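Local coordinates for ferric uptake regulation protein (Pseudomonas aeruginosa, PDB 1MZB) that probably represses iron-uptake genes when metal-loaded, as a dimeric, zinc-containing regulator that binds DNA through winged-helix domains, at residues V69-H72 with H78-F81; L18-I23 with T61-A66; L24-S29 with Y41-E46. All coordinates share one frame; numbering follows the deposited sequence.

The three contacts all belong to the N-terminal winged-helix part of the chain. Contacts 2 and 3 share helix 18-28, which meets helix 53-66 in contact 2 and helix 37-46 in contact 3, the contact centres about 12 Å apart. Helix 53-66 leads straight into the hairpin of contact 1, whose centre is about 13 Å from that of contact 2, and Val-69 N probably donates a hydrogen bond to Phe-63 O at 3.2 Å. Contacts 1 and 3, with centres about 15 Å apart, touch through Val-69 CG1 and Leu-27 CD1 at 3.6 Å. Zinc enters directly at contact 1, where His-78 binds one ion and the side chain of His-72 lies about 5 Å from another.

Contact 1. Residues V69-H72 with H78-F81; sequences VVRH and HAVF. With ZN (zinc ion), chain D.
The beta hairpin formed by strands 69-72 and 80-83 is joined by a reciprocal pair of backbone bonds between His-72 and Val-80. His-72 N donates to Val-80 O at 2.9 Å, lying in the plane of that carbonyl, and Val-80 N returns a bond to His-72 O at 2.7 Å. Arg-71 and Phe-81, the next pair along, face each other at a non-hydrogen-bonded position, where Arg-71 CA sets its hydrogen toward Val-80 O. This hairpin follows directly on helix 53-66, as the wing does in a winged helix-turn-helix domain.

On the face carrying Arg-71 and Phe-81, the two side chains run side by side in the same direction. Arg-71 has CG anti to its own N (chi1 170°) and stays extended to NE, which carries the guanidinium along the ring: Phe-81 CZ lies over one guanidinium face, 3.5 Å from Arg-71 NH1, and the two planes are turned 70° apart. Ala-79 CB approaches Arg-71 NE to 3.6 Å, while the polar end is fixed by Tyr-57, whose OH bonds NH1. At the edge of the Phe-81 ring, Val-69 CG2 reaches CD2 at 4.0 Å, and Leu-60 of helix 53-66 also touches the Phe-81 side chain.

Just before the second strand, His-78 turns away from the hairpin partner and binds zinc through ND1 at 2.1 Å, sharing the ion with Asp-75. His-72, on the other face, makes a weak hydrogen bond to Glu-82 and meets His-91 edge to face; both of these partners are ligands of a different zinc.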
loop_
_atom_site.group_PDB
_atom_site.type_symbol
_atom_site.label_atom_id
_atom_site.label_comp_id
_atom_site.label_asym_id
_atom_site.label_seq_id
_atom_site.Cartn_x
_atom_site.Cartn_y
_atom_site.Cartn_z
ATOM N N VAL A 69 -11.187 2.990 -9.983
ATOM C CA VAL A 69 -9.822 2.888 -10.545
ATOM C C VAL A 69 -9.273 4.287 -10.749
ATOM O O VAL A 69 -10.034 5.256 -10.744
ATOM C CB VAL A 69 -9.738 2.121 -11.911
ATOM C CG1 VAL A 69 -10.416 0.762 -11.808
ATOM C CG2 VAL A 69 -10.273 2.938 -13.043
ATOM N N VAL A 70 -7.951 4.382 -10.883
ATOM C CA VAL A 70 -7.293 5.653 -11.122
ATOM C C VAL A 70 -6.650 5.460 -12.492
ATOM O O VAL A 70 -6.168 4.371 -12.786
ATOM C CB VAL A 70 -6.170 5.907 -10.102
ATOM C CG1 VAL A 70 -5.440 7.188 -10.458
ATOM C CG2 VAL A 70 -6.765 6.029 -8.667
ATOM N N ARG A 71 -6.655 6.498 -13.310
ATOM C CA ARG A 71 -6.041 6.437 -14.627
ATOM C C ARG A 71 -4.770 7.276 -14.539
ATOM O O ARG A 71 -4.763 8.394 -14.001
ATOM C CB ARG A 71 -7.018 6.998 -15.666
ATOM C CG ARG A 71 -6.450 7.236 -17.057
ATOM C CD ARG A 71 -7.429 8.092 -17.867
ATOM N NE ARG A 71 -7.164 8.092 -19.296
ATOM C CZ ARG A 71 -8.052 7.714 -20.211
ATOM N NH1 ARG A 71 -9.269 7.301 -19.840
ATOM N NH2 ARG A 71 -7.726 7.755 -21.492
ATOM N N HIS A 72 -3.690 6.734 -15.081
ATOM C CA HIS A 72 -2.394 7.379 -15.086
ATOM C C HIS A 72 -1.849 7.312 -16.522
ATOM O O HIS A 72 -2.253 6.462 -17.287
ATOM C CB HIS A 72 -1.399 6.585 -14.225
ATOM C CG HIS A 72 -1.578 6.748 -12.744
ATOM N ND1 HIS A 72 -1.950 5.700 -11.929
ATOM C CD2 HIS A 72 -1.299 7.784 -11.922
ATOM C CE1 HIS A 72 -1.887 6.081 -10.667
ATOM N NE2 HIS A 72 -1.490 7.340 -10.631
ATOM N N HIS A 78 0.144 6.159 -23.521
ATOM C CA HIS A 78 -1.003 5.267 -23.248
ATOM C C HIS A 78 -1.477 5.416 -21.814
ATOM O O HIS A 78 -0.711 5.796 -20.932
ATOM C CB HIS A 78 -0.722 3.798 -23.577
ATOM C CG HIS A 78 0.008 3.057 -22.509
ATOM N ND1 HIS A 78 1.378 3.005 -22.418
ATOM C CD2 HIS A 78 -0.464 2.308 -21.476
ATOM C CE1 HIS A 78 1.714 2.231 -21.367
ATOM N NE2 HIS A 78 0.634 1.784 -20.746
ATOM N N ALA A 79 -2.764 5.147 -21.605
ATOM C CA ALA A 79 -3.359 5.275 -20.283
ATOM C C ALA A 79 -3.246 3.940 -19.561
ATOM O O ALA A 79 -3.431 2.912 -20.184
ATOM C CB ALA A 79 -4.811 5.624 -20.416
ATOM N N VAL A 80 -2.938 3.989 -18.267
ATOM C CA VAL A 80 -2.843 2.804 -17.445
ATOM C C VAL A 80 -3.996 2.901 -16.458
ATOM O O VAL A 80 -4.254 3.984 -15.972
ATOM C CB VAL A 80 -1.527 2.821 -16.658
ATOM C CG1 VAL A 80 -1.634 2.007 -15.388
ATOM C CG2 VAL A 80 -0.423 2.289 -17.566
ATOM N N PHE A 81 -4.664 1.780 -16.146
ATOM C CA PHE A 81 -5.770 1.837 -15.192
ATOM C C PHE A 81 -5.413 0.883 -14.067
ATOM O O PHE A 81 -5.003 -0.236 -14.340
ATOM C CB PHE A 81 -7.068 1.372 -15.848
ATOM C CG PHE A 81 -7.564 2.287 -16.935
ATOM C CD1 PHE A 81 -7.120 2.148 -18.249
ATOM C CD2 PHE A 81 -8.502 3.284 -16.651
ATOM C CE1 PHE A 81 -7.624 3.004 -19.287
ATOM C CE2 PHE A 81 -9.003 4.131 -17.662
ATOM C CZ PHE A 81 -8.567 3.989 -18.983
HETATM ZN ZN ZN D . 2.900 3.436 -23.817
#

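Contact 2. Residues L18-I23 with T61-A66; sequences LPRVKI and TQFEAA
Arg-20 and Gln-62 cross at roughly a right angle, with the guanidinium and amide planes 62° apart. Gln-62 OE1 faces the side of the guanidinium that carries NE and NH2 and takes a donor from each: NE of Arg-20 at 3.1 Å, and NH2 of Arg-20 at 3.0 Å in a weak bond. The NE donor stands above the amide carbonyl plane, 42° out of it, so the grip is skewed even though OE1 lies near the guanidinium plane. Gln-62 NE2 comes equally close to Arg-20 NH2, but these are two donors and are not hydrogen-bonded. The third nitrogen, NH1, is held separately by the backbone oxygen of Lys-15.

Alongside this polar pair, Phe-63 enters with its ring edge leading. Its CZ points at Arg-20 O, 3.4 Å away and in the ring plane, so a weakly positive C-H faces the carbonyl oxygen. Arg-20 CB passes 4.1 Å from the same CZ, and on the neighbouring corner CE2 meets Ile-23 CG2 at 4.0 Å.

Both helices belong to the helical part of the Fur-family winged helix-turn-helix domain. The segments 18-23 and 61-66 cross at -77°, their axes 11.7 Å apart at closest. Leu-9 of helix 4-11 touches both Arg-20 and Phe-63, Val-59 and Leu-60 add further contacts to Ile-23, and Val-69 of strand 69-72 packs against Phe-63.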
loop_
_atom_site.group_PDB
_atom_site.type_symbol
_atom_site.label_atom_id
_atom_site.label_comp_id
_atom_site.label_asym_id
_atom_site.label_seq_id
_atom_site.Cartn_x
_atom_site.Cartn_y
_atom_site.Cartn_z
ATOM N N LEU A 18 -22.735 -7.896 -16.230
ATOM C CA LEU A 18 -21.742 -8.903 -16.519
ATOM C C LEU A 18 -20.411 -8.297 -16.958
ATOM O O LEU A 18 -19.356 -8.670 -16.452
ATOM C CB LEU A 18 -22.247 -9.840 -17.604
ATOM C CG LEU A 18 -21.505 -11.171 -17.687
ATOM C CD1 LEU A 18 -21.919 -12.026 -16.502
ATOM C CD2 LEU A 18 -21.854 -11.886 -18.994
ATOM N N PRO A 19 -20.444 -7.364 -17.924
ATOM C CA PRO A 19 -19.174 -6.772 -18.363
ATOM C C PRO A 19 -18.454 -6.063 -17.222
ATOM O O PRO A 19 -17.230 -6.139 -17.116
ATOM C CB PRO A 19 -19.606 -5.813 -19.478
ATOM C CG PRO A 19 -20.866 -6.494 -20.026
ATOM C CD PRO A 19 -21.564 -6.869 -18.741
ATOM N N ARG A 20 -19.209 -5.386 -16.367
ATOM C CA ARG A 20 -18.595 -4.673 -15.254
ATOM C C ARG A 20 -17.955 -5.640 -14.270
ATOM O O ARG A 20 -16.866 -5.395 -13.752
ATOM C CB ARG A 20 -19.617 -3.756 -14.567
ATOM C CG ARG A 20 -19.941 -2.525 -15.374
ATOM C CD ARG A 20 -21.042 -1.667 -14.762
ATOM N NE ARG A 20 -21.325 -0.535 -15.638
ATOM C CZ ARG A 20 -22.374 0.281 -15.541
ATOM N NH1 ARG A 20 -23.293 0.122 -14.587
ATOM N NH2 ARG A 20 -22.508 1.268 -16.418
ATOM N N VAL A 21 -18.605 -6.774 -14.026
ATOM C CA VAL A 21 -18.031 -7.748 -13.116
ATOM C C VAL A 21 -16.777 -8.425 -13.663
ATOM O O VAL A 21 -15.765 -8.561 -12.954
ATOM C CB VAL A 21 -19.085 -8.830 -12.737
ATOM C CG1 VAL A 21 -18.396 -10.003 -12.042
ATOM C CG2 VAL A 21 -20.129 -8.210 -11.840
ATOM N N LYS A 22 -16.808 -8.836 -14.929
ATOM C CA LYS A 22 -15.648 -9.489 -15.495
ATOM C C LYS A 22 -14.407 -8.573 -15.554
ATOM O O LYS A 22 -13.290 -9.009 -15.289
ATOM C CB LYS A 22 -15.983 -10.051 -16.876
ATOM C CG LYS A 22 -16.785 -11.361 -16.785
ATOM C CD LYS A 22 -17.159 -11.933 -18.145
ATOM C CE LYS A 22 -17.895 -13.283 -17.962
ATOM N NZ LYS A 22 -17.218 -14.103 -16.901
ATOM N N ILE A 23 -14.613 -7.307 -15.886
ATOM C CA ILE A 23 -13.476 -6.382 -15.964
ATOM C C ILE A 23 -12.877 -6.115 -14.579
ATOM O O ILE A 23 -11.651 -6.086 -14.401
ATOM C CB ILE A 23 -13.922 -5.092 -16.682
ATOM C CG1 ILE A 23 -14.237 -5.451 -18.142
ATOM C CG2 ILE A 23 -12.828 -4.007 -16.546
ATOM C CD1 ILE A 23 -14.948 -4.381 -18.953
ATOM N N THR A 61 -13.440 3.470 -18.035
ATOM C CA THR A 61 -13.658 4.917 -17.849
ATOM C C THR A 61 -14.798 5.148 -16.829
ATOM O O THR A 61 -14.753 6.085 -16.023
ATOM C CB THR A 61 -13.968 5.622 -19.186
ATOM O OG1 THR A 61 -12.783 5.558 -20.015
ATOM C CG2 THR A 61 -14.301 7.102 -18.953
ATOM N N GLN A 62 -15.767 4.242 -16.832
ATOM C CA GLN A 62 -16.888 4.312 -15.865
ATOM C C GLN A 62 -16.292 4.088 -14.473
ATOM O O GLN A 62 -16.629 4.811 -13.522
ATOM C CB GLN A 62 -17.949 3.240 -16.188
ATOM C CG GLN A 62 -18.633 3.384 -17.562
ATOM C CD GLN A 62 -19.787 2.417 -17.819
ATOM O OE1 GLN A 62 -19.690 1.206 -17.558
ATOM N NE2 GLN A 62 -20.902 2.954 -18.349
ATOM N N PHE A 63 -15.395 3.098 -14.355
ATOM C CA PHE A 63 -14.747 2.782 -13.078
ATOM C C PHE A 63 -13.887 3.927 -12.585
ATOM O O PHE A 63 -13.804 4.200 -11.393
ATOM C CB PHE A 63 -13.849 1.537 -13.204
ATOM C CG PHE A 63 -14.597 0.246 -13.270
ATOM C CD1 PHE A 63 -15.984 0.223 -13.248
ATOM C CD2 PHE A 63 -13.911 -0.947 -13.379
ATOM C CE1 PHE A 63 -16.669 -0.979 -13.329
ATOM C CE2 PHE A 63 -14.599 -2.163 -13.468
ATOM C CZ PHE A 63 -15.972 -2.172 -13.445
ATOM N N GLU A 64 -13.233 4.610 -13.518
ATOM C CA GLU A 64 -12.370 5.705 -13.154
ATOM C C GLU A 64 -13.163 6.883 -12.575
ATOM O O GLU A 64 -12.790 7.461 -11.554
ATOM C CB GLU A 64 -11.600 6.161 -14.388
ATOM C CG GLU A 64 -10.641 7.273 -14.109
ATOM C CD GLU A 64 -10.842 8.392 -15.094
ATOM O OE1 GLU A 64 -10.330 8.275 -16.239
ATOM O OE2 GLU A 64 -11.557 9.368 -14.732
ATOM N N ALA A 65 -14.226 7.240 -13.260
ATOM C CA ALA A 65 -15.072 8.360 -12.841
ATOM C C ALA A 65 -15.689 8.093 -11.472
ATOM O O ALA A 65 -15.844 9.010 -10.648
ATOM C CB ALA A 65 -16.152 8.574 -13.858
ATOM N N ALA A 66 -16.031 6.831 -11.252
ATOM C CA ALA A 66 -16.639 6.372 -10.012
ATOM C C ALA A 66 -15.659 6.277 -8.864
ATOM O O ALA A 66 -16.067 6.214 -7.701
ATOM C CB ALA A 66 -17.307 5.007 -10.252
#

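Contact 3. Residues L24-S29 with Y41-E46; sequences LQMLDS and YKALME
Met-26 brings its sulfur and terminal methyl against two consecutive residues of helix 41-46. SD rests 3.5 Å from Ala-43 CB, a close apolar approach, and CE goes on to Leu-44 CD2 at 3.7 Å while remaining 4.0 Å from Ala-43 CB. The Met-26 and Leu-44 side chains run antiparallel past one another, and it is the CD2 branch of the leucine that the methyl meets. Met-26 CG is anti to the backbone N (chi1 -173°), and the chain then bends at chi2 and chi3, folding SD and CE across Ala-43.

A step further out, the end of the helix bearing Met-26 is tied by Gln-25 O, which accepts from Ser-29 N and Ser-29 OG, each at 3.2 Å and from opposite faces of the carbonyl plane. Ser-29 OG also makes a weak hydrogen bond to Glu-107 of the second subunit.

The contact joins helices 18-28 and 37-46 of the winged helix-turn-helix domain, the latter preceding helix 53-66 in the chain. Around it, Leu-44 continues onto Val-56 of helix 53-66, Leu-27 packs on Leu-60 of that same helix, and Leu-24 and Leu-27 both lie against Leu-83 of strand 80-83.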
loop_
_atom_site.group_PDB
_atom_site.type_symbol
_atom_site.label_atom_id
_atom_site.label_comp_id
_atom_site.label_asym_id
_atom_site.label_seq_id
_atom_site.Cartn_x
_atom_site.Cartn_y
_atom_site.Cartn_z
ATOM N N LEU A 24 -13.731 -5.944 -13.580
ATOM C CA LEU A 24 -13.235 -5.744 -12.238
ATOM C C LEU A 24 -12.443 -6.985 -11.765
ATOM O O LEU A 24 -11.448 -6.864 -11.057
ATOM C CB LEU A 24 -14.408 -5.459 -11.297
ATOM C CG LEU A 24 -14.034 -4.938 -9.911
ATOM C CD1 LEU A 24 -13.316 -3.604 -10.034
ATOM C CD2 LEU A 24 -15.313 -4.786 -9.066
ATOM N N GLN A 25 -12.865 -8.181 -12.171
ATOM C CA GLN A 25 -12.165 -9.399 -11.765
ATOM C C GLN A 25 -10.823 -9.459 -12.466
ATOM O O GLN A 25 -9.823 -9.890 -11.881
ATOM C CB GLN A 25 -13.000 -10.647 -12.106
ATOM C CG GLN A 25 -14.238 -10.804 -11.236
ATOM C CD GLN A 25 -15.163 -11.908 -11.737
ATOM O OE1 GLN A 25 -15.093 -12.307 -12.900
ATOM N NE2 GLN A 25 -16.055 -12.386 -10.861
ATOM N N MET A 26 -10.792 -9.014 -13.724
ATOM C CA MET A 26 -9.538 -9.002 -14.451
ATOM C C MET A 26 -8.569 -8.044 -13.763
ATOM O O MET A 26 -7.379 -8.346 -13.620
ATOM C CB MET A 26 -9.751 -8.568 -15.898
ATOM C CG MET A 26 -8.494 -8.713 -16.723
ATOM S SD MET A 26 -7.843 -10.399 -16.534
ATOM C CE MET A 26 -9.205 -11.353 -17.235
ATOM N N LEU A 27 -9.062 -6.883 -13.345
ATOM C CA LEU A 27 -8.207 -5.917 -12.671
ATOM C C LEU A 27 -7.679 -6.476 -11.365
ATOM O O LEU A 27 -6.517 -6.247 -11.002
ATOM C CB LEU A 27 -8.984 -4.637 -12.364
ATOM C CG LEU A 27 -9.264 -3.759 -13.577
ATOM C CD1 LEU A 27 -10.103 -2.555 -13.150
ATOM C CD2 LEU A 27 -7.933 -3.326 -14.196
ATOM N N ASP A 28 -8.539 -7.196 -10.655
ATOM C CA ASP A 28 -8.141 -7.769 -9.365
ATOM C C ASP A 28 -6.941 -8.709 -9.476
ATOM O O ASP A 28 -6.025 -8.640 -8.656
ATOM C CB ASP A 28 -9.317 -8.502 -8.724
ATOM C CG ASP A 28 -10.377 -7.550 -8.202
ATOM O OD1 ASP A 28 -10.069 -6.349 -8.032
ATOM O OD2 ASP A 28 -11.517 -7.999 -7.960
ATOM N N SER A 29 -6.962 -9.588 -10.475
ATOM C CA SER A 29 -5.883 -10.553 -10.702
ATOM C C SER A 29 -4.823 -9.953 -11.616
ATOM O O SER A 29 -5.139 -9.550 -12.734
ATOM C CB SER A 29 -6.431 -11.802 -11.378
ATOM O OG SER A 29 -7.728 -12.102 -10.903
ATOM N N TYR A 41 -8.373 -6.080 -22.352
ATOM C CA TYR A 41 -9.048 -6.743 -23.486
ATOM C C TYR A 41 -8.354 -8.051 -23.905
ATOM O O TYR A 41 -9.014 -9.120 -24.075
ATOM C CB TYR A 41 -9.095 -5.758 -24.681
ATOM C CG TYR A 41 -9.520 -6.379 -25.982
ATOM C CD1 TYR A 41 -10.850 -6.702 -26.218
ATOM C CD2 TYR A 41 -8.580 -6.648 -26.981
ATOM C CE1 TYR A 41 -11.244 -7.282 -27.445
ATOM C CE2 TYR A 41 -8.958 -7.226 -28.194
ATOM C CZ TYR A 41 -10.285 -7.541 -28.415
ATOM O OH TYR A 41 -10.627 -8.154 -29.602
ATOM N N LYS A 42 -7.035 -8.001 -24.045
ATOM C CA LYS A 42 -6.267 -9.182 -24.439
ATOM C C LYS A 42 -6.387 -10.276 -23.384
ATOM O O LYS A 42 -6.549 -11.460 -23.731
ATOM C CB LYS A 42 -4.799 -8.841 -24.649
ATOM C CG LYS A 42 -4.540 -8.073 -25.950
ATOM C CD LYS A 42 -3.132 -7.489 -25.957
ATOM C CE LYS A 42 -2.868 -6.666 -27.214
ATOM N NZ LYS A 42 -1.515 -6.040 -27.173
ATOM N N ALA A 43 -6.292 -9.895 -22.111
ATOM C CA ALA A 43 -6.428 -10.885 -21.020
ATOM C C ALA A 43 -7.807 -11.521 -21.100
ATOM O O ALA A 43 -7.952 -12.742 -20.956
ATOM C CB ALA A 43 -6.250 -10.223 -19.673
ATOM N N LEU A 44 -8.828 -10.705 -21.322
ATOM C CA LEU A 44 -10.185 -11.219 -21.443
ATOM C C LEU A 44 -10.342 -12.140 -22.643
ATOM O O LEU A 44 -11.020 -13.170 -22.553
ATOM C CB LEU A 44 -11.186 -10.078 -21.546
ATOM C CG LEU A 44 -11.477 -9.343 -20.237
ATOM C CD1 LEU A 44 -12.324 -8.124 -20.524
ATOM C CD2 LEU A 44 -12.170 -10.301 -19.263
ATOM N N MET A 45 -9.731 -11.781 -23.769
ATOM C CA MET A 45 -9.816 -12.623 -24.965
ATOM C C MET A 45 -9.109 -13.947 -24.741
ATOM O O MET A 45 -9.573 -14.987 -25.206
ATOM C CB MET A 45 -9.206 -11.934 -26.181
ATOM C CG MET A 45 -10.025 -10.761 -26.702
ATOM S SD MET A 45 -11.745 -11.107 -27.216
ATOM C CE MET A 45 -11.487 -11.957 -28.780
ATOM N N GLU A 46 -7.976 -13.909 -24.047
ATOM C CA GLU A 46 -7.238 -15.132 -23.750
ATOM C C GLU A 46 -8.191 -16.015 -22.932
ATOM O O GLU A 46 -8.317 -17.215 -23.182
ATOM C CB GLU A 46 -5.993 -14.812 -22.916
ATOM C CG GLU A 46 -4.904 -15.886 -22.945
ATOM C CD GLU A 46 -3.998 -15.842 -21.714
ATOM O OE1 GLU A 46 -3.758 -14.732 -21.168
ATOM O OE2 GLU A 46 -3.511 -16.918 -21.294
#